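Local structure of maltose-binding protein MalE1 (Thermotoga maritima, 6DTU) at residues V66-L69 with A70-L74; A232-A235 with Y236-G240; L277-E280 with F281-F285; V366-I369 with K370-Q374. The protein binds maltotetraose and probably acts as the extracytoplasmic maltodextrin receptor that delivers sugar to a membrane transporter. All coordinates share one frame; numbering follows the deposited sequence.

Interaction 1 (V66-L69 with A70-L74); sequences VGEL and AVNGL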
ATOM      1  N   VAL A  66       5.919  -3.358  10.732  1.00 15.03           N
ATOM      2  CA  VAL A  66       6.294  -2.953  12.091  1.00 15.67           C
ATOM      3  C   VAL A  66       6.639  -4.158  12.964  1.00 15.25           C
ATOM      4  O   VAL A  66       7.664  -4.164  13.653  1.00 16.19           O
ATOM      5  CB  VAL A  66       5.199  -2.077  12.730  1.00 14.23           C
ATOM      6  CG1 VAL A  66       5.462  -1.908  14.207  1.00 16.14           C
ATOM      7  CG2 VAL A  66       5.128  -0.732  12.064  1.00 15.83           C
ATOM      8  N   GLY A  67       5.763  -5.167  13.005  1.00 15.64           N
ATOM      9  CA  GLY A  67       6.002  -6.292  13.903  1.00 16.20           C
ATOM     10  C   GLY A  67       7.315  -7.009  13.642  1.00 17.21           C
ATOM     11  O   GLY A  67       8.090  -7.267  14.566  1.00 17.97           O
ATOM     12  N   GLU A  68       7.591  -7.334  12.377  1.00 14.40           N
ATOM     13  CA  GLU A  68       8.855  -7.984  12.044  1.00 15.62           C
ATOM     14  C   GLU A  68      10.047  -7.123  12.464  1.00 15.88           C
ATOM     15  O   GLU A  68      11.000  -7.618  13.076  1.00 16.23           O
ATOM     16  CB  GLU A  68       8.897  -8.299  10.550  1.00 16.35           C
ATOM     17  CG  GLU A  68      10.198  -8.957  10.103  1.00 18.51           C
ATOM     18  CD  GLU A  68      10.287  -9.159   8.609  1.00 16.94           C
ATOM     19  OE1 GLU A  68       9.494  -8.555   7.852  1.00 18.77           O
ATOM     20  OE2 GLU A  68      11.177  -9.917   8.179  1.00 22.25           O
ATOM     21  N   LEU A  69      10.029  -5.829  12.123  1.00 15.64           N
ATOM     22  CA  LEU A  69      11.173  -4.994  12.456  1.00 16.66           C
ATOM     23  C   LEU A  69      11.311  -4.773  13.962  1.00 16.56           C
ATOM     24  O   LEU A  69      12.435  -4.689  14.470  1.00 17.21           O
ATOM     25  CB  LEU A  69      11.114  -3.683  11.682  1.00 14.00           C
ATOM     26  CG  LEU A  69      11.205  -3.850  10.169  1.00 14.77           C
ATOM     27  CD1 LEU A  69      11.083  -2.496   9.489  1.00 13.85           C
ATOM     28  CD2 LEU A  69      12.476  -4.565   9.706  1.00 18.97           C
ATOM     29  N   ALA A  70      10.196  -4.704  14.692  1.00 13.77           N
ATOM     30  CA  ALA A  70      10.265  -4.462  16.132  1.00 15.58           C
ATOM     31  C   ALA A  70      10.790  -5.681  16.876  1.00 18.64           C
ATOM     32  O   ALA A  70      11.629  -5.552  17.775  1.00 20.30           O
ATOM     33  CB  ALA A  70       8.892  -4.050  16.660  1.00 19.01           C
ATOM     34  N   VAL A  71      10.295  -6.874  16.531  1.00 16.75           N
ATOM     35  CA  VAL A  71      10.725  -8.073  17.249  1.00 20.49           C
ATOM     36  C   VAL A  71      12.174  -8.410  16.929  1.00 20.80           C
ATOM     37  O   VAL A  71      12.859  -9.046  17.741  1.00 23.03           O
ATOM     38  CB  VAL A  71       9.804  -9.277  16.983  1.00 22.66           C
ATOM     39  CG1 VAL A  71       8.368  -8.932  17.313  1.00 26.31           C
ATOM     40  CG2 VAL A  71       9.953  -9.763  15.571  1.00 20.21           C
ATOM     41  N   ASN A  72      12.659  -8.021  15.750  1.00 18.42           N
ATOM     42  CA  ASN A  72      14.064  -8.192  15.400  1.00 21.12           C
ATOM     43  C   ASN A  72      14.943  -7.102  16.004  1.00 19.28           C
ATOM     44  O   ASN A  72      16.161  -7.123  15.788  1.00 22.18           O
ATOM     45  CB  ASN A  72      14.260  -8.178  13.875  1.00 22.62           C
ATOM     46  CG  ASN A  72      13.546  -9.325  13.154  1.00 27.10           C
ATOM     47  OD1 ASN A  72      13.132 -10.312  13.759  1.00 28.92           O
ATOM     48  ND2 ASN A  72      13.406  -9.183  11.836  1.00 31.26           N
ATOM     49  N   GLY A  73      14.356  -6.151  16.725  1.00 19.58           N
ATOM     50  CA  GLY A  73      15.118  -5.093  17.361  1.00 15.94           C
ATOM     51  C   GLY A  73      15.716  -4.076  16.406  1.00 17.84           C
ATOM     52  O   GLY A  73      16.721  -3.436  16.743  1.00 19.99           O
ATOM     53  N   LEU A  74      15.102  -3.869  15.239  1.00 17.74           N
ATOM     54  CA  LEU A  74      15.701  -3.017  14.222  1.00 14.53           C
ATOM     55  C   LEU A  74      15.110  -1.614  14.125  1.00 15.75           C
ATOM     56  O   LEU A  74      15.760  -0.746  13.550  1.00 14.99           O
ATOM     57  CB  LEU A  74      15.610  -3.670  12.843  1.00 15.81           C
ATOM     58  CG  LEU A  74      16.405  -4.959  12.668  1.00 18.14           C
ATOM     59  CD1 LEU A  74      16.254  -5.405  11.245  1.00 19.31           C
ATOM     60  CD2 LEU A  74      17.874  -4.723  12.990  1.00 19.40           C
TER

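Interaction 2 (A232-A235 with Y236-G240); sequences AIKA and YKDAG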
ATOM      1  N   ALA A 232      -0.454   6.884  -6.718  1.00 13.63           N
ATOM      2  CA  ALA A 232      -0.246   6.953  -8.157  1.00 14.52           C
ATOM      3  C   ALA A 232      -0.835   8.198  -8.809  1.00 13.25           C
ATOM      4  O   ALA A 232      -0.494   8.488  -9.961  1.00 14.39           O
ATOM      5  CB  ALA A 232      -0.818   5.696  -8.817  1.00 13.77           C
ATOM      6  N   ILE A 233      -1.648   8.963  -8.081  1.00 15.27           N
ATOM      7  CA  ILE A 233      -2.525   9.970  -8.659  1.00 15.43           C
ATOM      8  C   ILE A 233      -1.771  11.217  -9.099  1.00 17.93           C
ATOM      9  O   ILE A 233      -2.078  11.802 -10.148  1.00 14.81           O
ATOM     10  CB  ILE A 233      -3.617  10.292  -7.634  1.00 17.90           C
ATOM     11  CG1 ILE A 233      -4.625   9.145  -7.574  1.00 18.92           C
ATOM     12  CG2 ILE A 233      -4.219  11.670  -7.884  1.00 22.36           C
ATOM     13  CD1 ILE A 233      -5.283   8.874  -8.855  1.00 21.90           C
ATOM     14  N   LYS A 234      -0.809  11.684  -8.298  1.00 15.18           N
ATOM     15  CA  LYS A 234      -0.111  12.915  -8.659  1.00 14.51           C
ATOM     16  C   LYS A 234       0.575  12.777 -10.004  1.00 16.50           C
ATOM     17  O   LYS A 234       0.515  13.681 -10.839  1.00 15.06           O
ATOM     18  CB  LYS A 234       0.911  13.301  -7.593  1.00 17.75           C
ATOM     19  CG  LYS A 234       1.562  14.646  -7.899  1.00 17.68           C
ATOM     20  CD  LYS A 234       2.532  15.080  -6.822  1.00 17.90           C
ATOM     21  CE  LYS A 234       2.911  16.554  -6.969  1.00 22.59           C
ATOM     22  NZ  LYS A 234       3.474  16.888  -8.309  1.00 25.01           N
ATOM     23  N   ALA A 235       1.194  11.625 -10.258  1.00 15.04           N
ATOM     24  CA  ALA A 235       1.845  11.431 -11.551  1.00 15.46           C
ATOM     25  C   ALA A 235       0.826  11.435 -12.683  1.00 14.13           C
ATOM     26  O   ALA A 235       1.098  11.956 -13.776  1.00 15.41           O
ATOM     27  CB  ALA A 235       2.657  10.131 -11.539  1.00 16.02           C
ATOM     28  N   TYR A 236      -0.365  10.879 -12.450  1.00 13.23           N
ATOM     29  CA  TYR A 236      -1.380  10.893 -13.500  1.00 13.85           C
ATOM     30  C   TYR A 236      -1.871  12.311 -13.762  1.00 17.17           C
ATOM     31  O   TYR A 236      -2.092  12.706 -14.916  1.00 14.94           O
ATOM     32  CB  TYR A 236      -2.556   9.972 -13.144  1.00 16.09           C
ATOM     33  CG  TYR A 236      -2.225   8.531 -12.863  1.00 13.29           C
ATOM     34  CD1 TYR A 236      -1.086   7.916 -13.388  1.00 13.71           C
ATOM     35  CD2 TYR A 236      -3.060   7.780 -12.057  1.00 12.21           C
ATOM     36  CE1 TYR A 236      -0.803   6.581 -13.104  1.00 14.81           C
ATOM     37  CE2 TYR A 236      -2.795   6.442 -11.776  1.00 13.15           C
ATOM     38  CZ  TYR A 236      -1.661   5.857 -12.304  1.00 11.64           C
ATOM     39  OH  TYR A 236      -1.388   4.536 -11.993  1.00 13.23           O
ATOM     40  N   LYS A 237      -2.033  13.091 -12.702  1.00 15.63           N
ATOM     41  CA  LYS A 237      -2.495  14.463 -12.848  1.00 16.00           C
ATOM     42  C   LYS A 237      -1.458  15.304 -13.586  1.00 17.73           C
ATOM     43  O   LYS A 237      -1.793  16.026 -14.534  1.00 17.23           O
ATOM     44  CB  LYS A 237      -2.781  15.016 -11.446  1.00 16.44           C
ATOM     45  CG  LYS A 237      -3.434  16.390 -11.396  1.00 19.03           C
ATOM     46  CD  LYS A 237      -3.422  16.891  -9.963  1.00 22.08           C
ATOM     47  CE  LYS A 237      -4.823  17.065  -9.417  1.00 31.23           C
ATOM     48  NZ  LYS A 237      -5.495  18.258 -10.010  1.00 39.15           N
ATOM     49  N   ASP A 238      -0.179  15.161 -13.229  1.00 16.00           N
ATOM     50  CA  ASP A 238       0.863  15.927 -13.908  1.00 19.04           C
ATOM     51  C   ASP A 238       0.990  15.535 -15.374  1.00 17.08           C
ATOM     52  O   ASP A 238       1.400  16.349 -16.210  1.00 18.79           O
ATOM     53  CB  ASP A 238       2.192  15.754 -13.175  1.00 17.00           C
ATOM     54  CG  ASP A 238       2.192  16.381 -11.784  1.00 21.04           C
ATOM     55  OD1 ASP A 238       1.285  17.196 -11.472  1.00 24.16           O
ATOM     56  OD2 ASP A 238       3.102  16.054 -10.983  1.00 23.39           O
ATOM     57  N   ALA A 239       0.645  14.300 -15.708  1.00 17.46           N
ATOM     58  CA  ALA A 239       0.654  13.826 -17.088  1.00 17.08           C
ATOM     59  C   ALA A 239      -0.565  14.270 -17.873  1.00 16.32           C
ATOM     60  O   ALA A 239      -0.686  13.919 -19.055  1.00 21.39           O
ATOM     61  CB  ALA A 239       0.699  12.297 -17.113  1.00 17.57           C
ATOM     62  N   GLY A 240      -1.506  14.952 -17.232  1.00 15.95           N
ATOM     63  CA  GLY A 240      -2.668  15.476 -17.920  1.00 19.75           C
ATOM     64  C   GLY A 240      -3.838  14.529 -18.054  1.00 20.47           C
ATOM     65  O   GLY A 240      -4.726  14.787 -18.881  1.00 20.65           O
TER

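Interaction 3 (L277-E280 with F281-F285); sequences LAIE and FLTSF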
ATOM      1  N   LEU A 277      18.529  12.033  17.329  1.00 14.01           N
ATOM      2  CA  LEU A 277      18.309  13.163  16.430  1.00 13.21           C
ATOM      3  C   LEU A 277      17.231  12.851  15.397  1.00 11.95           C
ATOM      4  O   LEU A 277      16.443  13.743  15.037  1.00 13.14           O
ATOM      5  CB  LEU A 277      19.627  13.564  15.763  1.00 13.14           C
ATOM      6  CG  LEU A 277      19.590  14.750  14.803  1.00 14.40           C
ATOM      7  CD1 LEU A 277      19.101  16.037  15.474  1.00 14.85           C
ATOM      8  CD2 LEU A 277      20.975  14.943  14.175  1.00 14.07           C
ATOM      9  N   ALA A 278      17.168  11.593  14.927  1.00 11.57           N
ATOM     10  CA  ALA A 278      16.134  11.177  13.982  1.00 11.66           C
ATOM     11  C   ALA A 278      14.752  11.314  14.599  1.00 13.02           C
ATOM     12  O   ALA A 278      13.828  11.831  13.960  1.00 13.98           O
ATOM     13  CB  ALA A 278      16.373   9.730  13.529  1.00 13.34           C
ATOM     14  N   ILE A 279      14.600  10.869  15.848  1.00 12.47           N
ATOM     15  CA  ILE A 279      13.325  11.038  16.533  1.00 11.43           C
ATOM     16  C   ILE A 279      12.968  12.520  16.643  1.00 13.72           C
ATOM     17  O   ILE A 279      11.820  12.916  16.397  1.00 14.19           O
ATOM     18  CB  ILE A 279      13.349  10.326  17.904  1.00 12.09           C
ATOM     19  CG1 ILE A 279      13.388   8.815  17.700  1.00 12.08           C
ATOM     20  CG2 ILE A 279      12.093  10.681  18.693  1.00 14.79           C
ATOM     21  CD1 ILE A 279      13.681   8.042  19.024  1.00 13.64           C
ATOM     22  N   GLU A 280      13.946  13.367  16.995  1.00 14.97           N
ATOM     23  CA  GLU A 280      13.692  14.802  17.112  1.00 14.86           C
ATOM     24  C   GLU A 280      13.215  15.395  15.793  1.00 15.44           C
ATOM     25  O   GLU A 280      12.290  16.211  15.760  1.00 15.85           O
ATOM     26  CB  GLU A 280      14.955  15.531  17.579  1.00 15.76           C
ATOM     27  CG  GLU A 280      14.828  17.081  17.599  1.00 18.19           C
ATOM     28  CD  GLU A 280      13.970  17.627  18.750  1.00 19.27           C
ATOM     29  OE1 GLU A 280      13.590  16.857  19.666  1.00 21.80           O
ATOM     30  OE2 GLU A 280      13.676  18.846  18.740  1.00 21.24           O
ATOM     31  N   PHE A 281      13.888  15.051  14.706  1.00 15.11           N
ATOM     32  CA  PHE A 281      13.467  15.472  13.376  1.00 12.58           C
ATOM     33  C   PHE A 281      12.019  15.065  13.084  1.00 15.29           C
ATOM     34  O   PHE A 281      11.227  15.865  12.569  1.00 13.15           O
ATOM     35  CB  PHE A 281      14.453  14.866  12.390  1.00 14.71           C
ATOM     36  CG  PHE A 281      14.108  15.060  10.969  1.00 13.50           C
ATOM     37  CD1 PHE A 281      14.375  16.243  10.335  1.00 14.66           C
ATOM     38  CD2 PHE A 281      13.548  14.035  10.248  1.00 13.29           C
ATOM     39  CE1 PHE A 281      14.085  16.402   8.995  1.00 15.70           C
ATOM     40  CE2 PHE A 281      13.232  14.192   8.920  1.00 13.05           C
ATOM     41  CZ  PHE A 281      13.503  15.363   8.293  1.00 14.34           C
ATOM     42  N   LEU A 282      11.648  13.837  13.444  1.00 14.90           N
ATOM     43  CA  LEU A 282      10.296  13.370  13.148  1.00 13.03           C
ATOM     44  C   LEU A 282       9.262  14.073  14.015  1.00 15.70           C
ATOM     45  O   LEU A 282       8.219  14.499  13.509  1.00 16.09           O
ATOM     46  CB  LEU A 282      10.201  11.858  13.336  1.00 14.72           C
ATOM     47  CG  LEU A 282      11.043  11.067  12.329  1.00 13.31           C
ATOM     48  CD1 LEU A 282      10.807   9.595  12.631  1.00 13.47           C
ATOM     49  CD2 LEU A 282      10.673  11.388  10.894  1.00 12.69           C
ATOM     50  N   THR A 283       9.513  14.177  15.324  1.00 14.22           N
ATOM     51  CA  THR A 283       8.479  14.701  16.224  1.00 17.17           C
ATOM     52  C   THR A 283       8.381  16.221  16.197  1.00 16.32           C
ATOM     53  O   THR A 283       7.286  16.773  16.358  1.00 17.23           O
ATOM     54  CB  THR A 283       8.705  14.223  17.663  1.00 15.77           C
ATOM     55  OG1 THR A 283       9.959  14.741  18.138  1.00 18.29           O
ATOM     56  CG2 THR A 283       8.673  12.690  17.728  1.00 16.26           C
ATOM     57  N   SER A 284       9.505  16.916  16.067  1.00 16.13           N
ATOM     58  CA  SER A 284       9.496  18.368  16.205  1.00 15.02           C
ATOM     59  C   SER A 284       9.251  19.090  14.891  1.00 16.33           C
ATOM     60  O   SER A 284       8.976  20.298  14.908  1.00 17.14           O
ATOM     61  CB  SER A 284      10.839  18.852  16.762  1.00 15.88           C
ATOM     62  OG  SER A 284      11.832  18.851  15.733  1.00 18.80           O
ATOM     63  N   PHE A 285       9.376  18.389  13.765  1.00 17.36           N
ATOM     64  CA  PHE A 285       9.338  19.012  12.445  1.00 14.13           C
ATOM     65  C   PHE A 285       8.391  18.253  11.526  1.00 14.10           C
ATOM     66  O   PHE A 285       7.396  18.814  11.068  1.00 14.97           O
ATOM     67  CB  PHE A 285      10.758  19.072  11.847  1.00 15.61           C
ATOM     68  CG  PHE A 285      10.835  19.649  10.443  1.00 14.71           C
ATOM     69  CD1 PHE A 285      10.135  20.805  10.098  1.00 18.65           C
ATOM     70  CD2 PHE A 285      11.677  19.081   9.492  1.00 17.04           C
ATOM     71  CE1 PHE A 285      10.218  21.343   8.823  1.00 18.64           C
ATOM     72  CE2 PHE A 285      11.774  19.632   8.209  1.00 16.39           C
ATOM     73  CZ  PHE A 285      11.058  20.776   7.887  1.00 17.79           C
TER

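Interaction 4 (V366-I369 with K370-Q374); sequences VERI and KAQIQ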
ATOM      1  N   VAL A 366      -1.053 -21.797   1.277  1.00 18.97           N
ATOM      2  CA  VAL A 366      -1.306 -21.816   2.715  1.00 18.45           C
ATOM      3  C   VAL A 366      -0.389 -22.813   3.430  1.00 21.30           C
ATOM      4  O   VAL A 366       0.107 -22.538   4.532  1.00 18.68           O
ATOM      5  CB  VAL A 366      -2.805 -22.046   2.989  1.00 18.56           C
ATOM      6  CG1 VAL A 366      -3.063 -22.337   4.449  1.00 20.49           C
ATOM      7  CG2 VAL A 366      -3.623 -20.827   2.547  1.00 20.05           C
ATOM      8  N   GLU A 367      -0.127 -23.978   2.823  1.00 21.14           N
ATOM      9  CA  GLU A 367       0.830 -24.894   3.441  1.00 25.11           C
ATOM     10  C   GLU A 367       2.223 -24.280   3.497  1.00 23.12           C
ATOM     11  O   GLU A 367       2.962 -24.484   4.469  1.00 20.34           O
ATOM     12  CB  GLU A 367       0.889 -26.218   2.671  1.00 22.77           C
ATOM     13  CG  GLU A 367      -0.466 -26.835   2.361  1.00 26.22           C
ATOM     14  CD  GLU A 367      -0.372 -28.260   1.829  1.00 37.92           C
ATOM     15  OE1 GLU A 367      -1.286 -29.066   2.115  1.00 41.53           O
ATOM     16  OE2 GLU A 367       0.602 -28.571   1.107  1.00 40.92           O
ATOM     17  N   ARG A 368       2.582 -23.496   2.484  1.00 19.38           N
ATOM     18  CA  ARG A 368       3.867 -22.818   2.510  1.00 21.14           C
ATOM     19  C   ARG A 368       3.911 -21.767   3.607  1.00 21.41           C
ATOM     20  O   ARG A 368       4.875 -21.710   4.372  1.00 20.68           O
ATOM     21  CB  ARG A 368       4.174 -22.213   1.139  1.00 20.00           C
ATOM     22  CG  ARG A 368       5.435 -21.389   1.090  1.00 22.54           C
ATOM     23  CD  ARG A 368       5.686 -20.836  -0.304  1.00 24.38           C
ATOM     24  NE  ARG A 368       6.587 -19.685  -0.290  1.00 25.65           N
ATOM     25  CZ  ARG A 368       6.985 -19.050  -1.383  1.00 23.49           C
ATOM     26  NH1 ARG A 368       6.559 -19.463  -2.566  1.00 22.75           N
ATOM     27  NH2 ARG A 368       7.800 -18.010  -1.296  1.00 27.26           N
ATOM     28  N   ILE A 369       2.845 -20.975   3.742  1.00 18.72           N
ATOM     29  CA  ILE A 369       2.815 -19.928   4.766  1.00 17.11           C
ATOM     30  C   ILE A 369       2.901 -20.546   6.153  1.00 19.82           C
ATOM     31  O   ILE A 369       3.659 -20.081   7.016  1.00 18.79           O
ATOM     32  CB  ILE A 369       1.539 -19.089   4.618  1.00 17.19           C
ATOM     33  CG1 ILE A 369       1.528 -18.388   3.258  1.00 16.41           C
ATOM     34  CG2 ILE A 369       1.442 -18.086   5.746  1.00 18.19           C
ATOM     35  CD1 ILE A 369       0.183 -17.757   2.913  1.00 19.97           C
ATOM     36  N   LYS A 370       2.120 -21.604   6.384  1.00 18.98           N
ATOM     37  CA  LYS A 370       2.086 -22.249   7.693  1.00 21.39           C
ATOM     38  C   LYS A 370       3.447 -22.832   8.051  1.00 20.99           C
ATOM     39  O   LYS A 370       3.942 -22.642   9.168  1.00 20.83           O
ATOM     40  CB  LYS A 370       1.024 -23.354   7.701  1.00 20.75           C
ATOM     41  CG  LYS A 370      -0.403 -22.854   7.609  1.00 25.35           C
ATOM     42  CD  LYS A 370      -1.420 -23.964   7.765  1.00 29.74           C
ATOM     43  CE  LYS A 370      -1.580 -24.333   9.231  1.00 30.74           C
ATOM     44  NZ  LYS A 370      -2.199 -23.217  10.032  1.00 25.95           N
ATOM     45  N   ALA A 371       4.079 -23.523   7.103  1.00 19.29           N
ATOM     46  CA  ALA A 371       5.375 -24.126   7.392  1.00 23.85           C
ATOM     47  C   ALA A 371       6.390 -23.059   7.768  1.00 24.08           C
ATOM     48  O   ALA A 371       7.179 -23.234   8.703  1.00 28.86           O
ATOM     49  CB  ALA A 371       5.846 -24.965   6.202  1.00 23.74           C
ATOM     50  N   GLN A 372       6.357 -21.923   7.077  1.00 23.20           N
ATOM     51  CA  GLN A 372       7.292 -20.858   7.389  1.00 23.73           C
ATOM     52  C   GLN A 372       6.993 -20.232   8.750  1.00 22.50           C
ATOM     53  O   GLN A 372       7.922 -19.936   9.500  1.00 25.83           O
ATOM     54  CB  GLN A 372       7.318 -19.862   6.233  1.00 26.70           C
ATOM     55  CG  GLN A 372       8.240 -20.291   5.048  1.00 32.82           C
ATOM     56  CD  GLN A 372       7.849 -21.598   4.319  1.00 36.28           C
ATOM     57  OE1 GLN A 372       7.309 -22.533   4.899  1.00 37.15           O
ATOM     58  NE2 GLN A 372       8.161 -21.657   3.027  1.00 38.96           N
ATOM     59  N   ILE A 373       5.710 -20.064   9.098  1.00 21.00           N
ATOM     60  CA  ILE A 373       5.335 -19.504  10.400  1.00 22.06           C
ATOM     61  C   ILE A 373       5.766 -20.428  11.534  1.00 25.73           C
ATOM     62  O   ILE A 373       6.261 -19.977  12.576  1.00 25.62           O
ATOM     63  CB  ILE A 373       3.820 -19.228  10.443  1.00 19.51           C
ATOM     64  CG1 ILE A 373       3.486 -17.966   9.659  1.00 20.92           C
ATOM     65  CG2 ILE A 373       3.295 -19.109  11.896  1.00 20.72           C
ATOM     66  CD1 ILE A 373       2.013 -17.722   9.533  1.00 19.09           C
ATOM     67  N   GLN A 374       5.586 -21.730  11.349  1.00 23.82           N
ATOM     68  CA  GLN A 374       5.922 -22.728  12.354  1.00 29.63           C
ATOM     69  C   GLN A 374       7.420 -22.964  12.447  1.00 27.40           C
ATOM     70  O   GLN A 374       7.878 -23.509  13.457  1.00 27.20           O
ATOM     71  CB  GLN A 374       5.159 -24.004  12.013  1.00 27.20           C
ATOM     72  CG  GLN A 374       3.659 -23.814  12.232  1.00 28.49           C
ATOM     73  CD  GLN A 374       2.837 -25.068  12.024  1.00 35.35           C
ATOM     74  OE1 GLN A 374       1.670 -25.133  12.413  1.00 36.77           O
ATOM     75  NE2 GLN A 374       3.423 -26.051  11.355  1.00 35.56           N
TER

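Interaction 1 (V66-L69 with A70-L74)
The backbone amides A70 N and V71 N bond to V66 O (2.8 Å) and G67 O (3.0 Å), and after this short helix, 66-71, the chain closes in a Schellman motif: L74 N reaches back five residues to L69 O (2.9 Å), enclosing a bond from G73 N to A70 O. Glycine takes the positive phi (71°) that the reversal needs. N72 N still bonds to E68 O, and the N72 side chain folds back over the same carbonyl, its CG 3.1 Å from E68 O. Its ND2 comes close too, but at a poor angle, so that pair is no hydrogen bond. The stem of E68 passes beside that amide, E68 CG lying 3.7 Å from N72 ND2, with the carboxylate and amide planes 78° apart. E68 has CG opposite its own backbone N (chi1 179°) and runs out extended, so that OE1 reaches a salt bridge with K43 of helix 39-49. From the same helix, L47 touches E68, L69, N72 and L74, so the end of this helix packs on helix 39-49. The methyls of L69 and L74 meet across the turn at 4.2 Å, CD2 to CD1, with the two side chains nearly perpendicular. V71 straddles the G67 carbonyl with both branches, CG1 lying 3.2 Å and CG2 3.3 Å from G67 O.

Interaction 2 (A232-A235 with Y236-G240)
The tight side is where A232 lies over one face of the Y236 ring. The carbonyl oxygen A232 O sits over the centre of the Y236 ring, 3.2 Å above its plane, while A232 CB leans on the far end of the ring, 3.4 Å from Y236 OH. Y236 N gives A232 O only a weak bond at 3.5 Å. The I233 side chain runs about perpendicular to that of Y236, its CD1 4.0 Å from Y236 CD2. The hydroxyl is bonded to D215 and N228, and F218 meets the ring from helix 211-219. A leucine in place of Y236 would probably leave D215 and N228 without their hydroxyl partner and open a gap beside the A232 carbonyl.

Helix 233-238 connects strand 223-228 to strand 243-246, which flank strand 112-116 in the four-stranded sheet, and its exit is a Schellman motif with G240 at positive phi (87°). Regular bonds run down it, K237 N to I233 O and D238 N to K234 O, before A239 N to A235 O bends to 142°.

The looser side lies at the surface. K234 stretches out along its first three torsions and turns only at the last (chi4 -56°), which drops NZ onto D238 OD2 in a 2.8 Å salt bridge on the syn lone pair of that oxygen. K237 leads its amine away from this pair.

Interaction 3 (L277-E280 with F281-F285)
S284 holds its OG between the backbone N and the carbonyl carbon (chi1 77°), which turns the hydroxyl back up the helix to donate to E280 O at 2.7 Å, the familiar bond of a helical serine to the carbonyl four residues earlier. E280 meets it by bending at its second torsion (chi2 74°), laying the carboxylate over the serine with E280 OE2 3.5 Å from S284 CB. The carbonyl of E280 is thus gripped twice: S284 N and S284 OG come to it from opposite faces of its plane, the hydroxyl from well above that plane and not along a lone pair. With alanine in place of S284, E280 O would probably lose one of these two grips, keeping the S284 N bond, and the glutamate is likely to be freer to turn.

One residue earlier T283 is turned the same way. Its OG1 is 3.1 Å from I279 O, though where that proton goes is not settled, and the main bond to this carbonyl is T283 N at 2.8 Å. The methyl T283 CG2 lies 4.1 Å from I279 CG2, the two side chains slanting across each other. L282 brings CG to 3.3 Å from A278 O. Around 282-285 the helix widens into a pi-type turn.

Helix 275-286 lies against the large mixed sheet of one lobe of the binding-protein fold: A278 and L282 press on strands 58-62 and 260-268, A278 and F281 on strand 4-9, and the F281 ring meets F24 of helix 14-28 edge-to-face.

Interaction 4 (V366-I369 with K370-Q374)
K370 N bonds to V366 O at 2.9 Å in the last turns of helix 358-374, and the i to i+4 series goes on regularly through A371 N to E367 O, Q372 N to R368 O, and I373 N to I369 O.

The apolar contacts follow the same spacing. I369 CG2 lies 3.8 Å from I373 CD1, the two isoleucines side by side and pointing the same way. V366 and the lysine chain run alongside each other too, V366 CG1 being 4.0 Å from K370 CD.

Among polar groups, R368 is extended from CG to NE, and this carries NH1 to a salt bridge with D346. Q372 bends at chi2 (63°) to lay its amide beside that chain, NE2 3.4 Å from R368 CG, amide and guanidinium planes 22° apart. As modelled Q372 OE1 falls 2.6 Å from R368 O, two acceptors, so which end of the amide is oxygen remains doubtful.

R368 and I369 rest on helix 341-352, while V366, I369 and K370 touch I182 of strand 181-183.

All four are turns of single helices spread round the two-lobed periplasmic binding-protein fold, and none touches another. Interactions 1 and 3 are the pair held by one sheet: helix 66-71 follows its strand 58-62, on which helix 275-286 packs, and their nearest atoms are about 10 Å apart. Interaction 2 belongs to the smaller four-stranded sheet, its centre 35 Å from that of interaction 1 on the opposite side of the chain's centre. Interaction 4, on the C-terminal helix, comes within about 11 Å of interaction 1 at nearest atoms. The bound glucan lies amid three of them: the side chains of E68, A232 and R368 are each about 7 Å from a glucose unit, too far for direct contact.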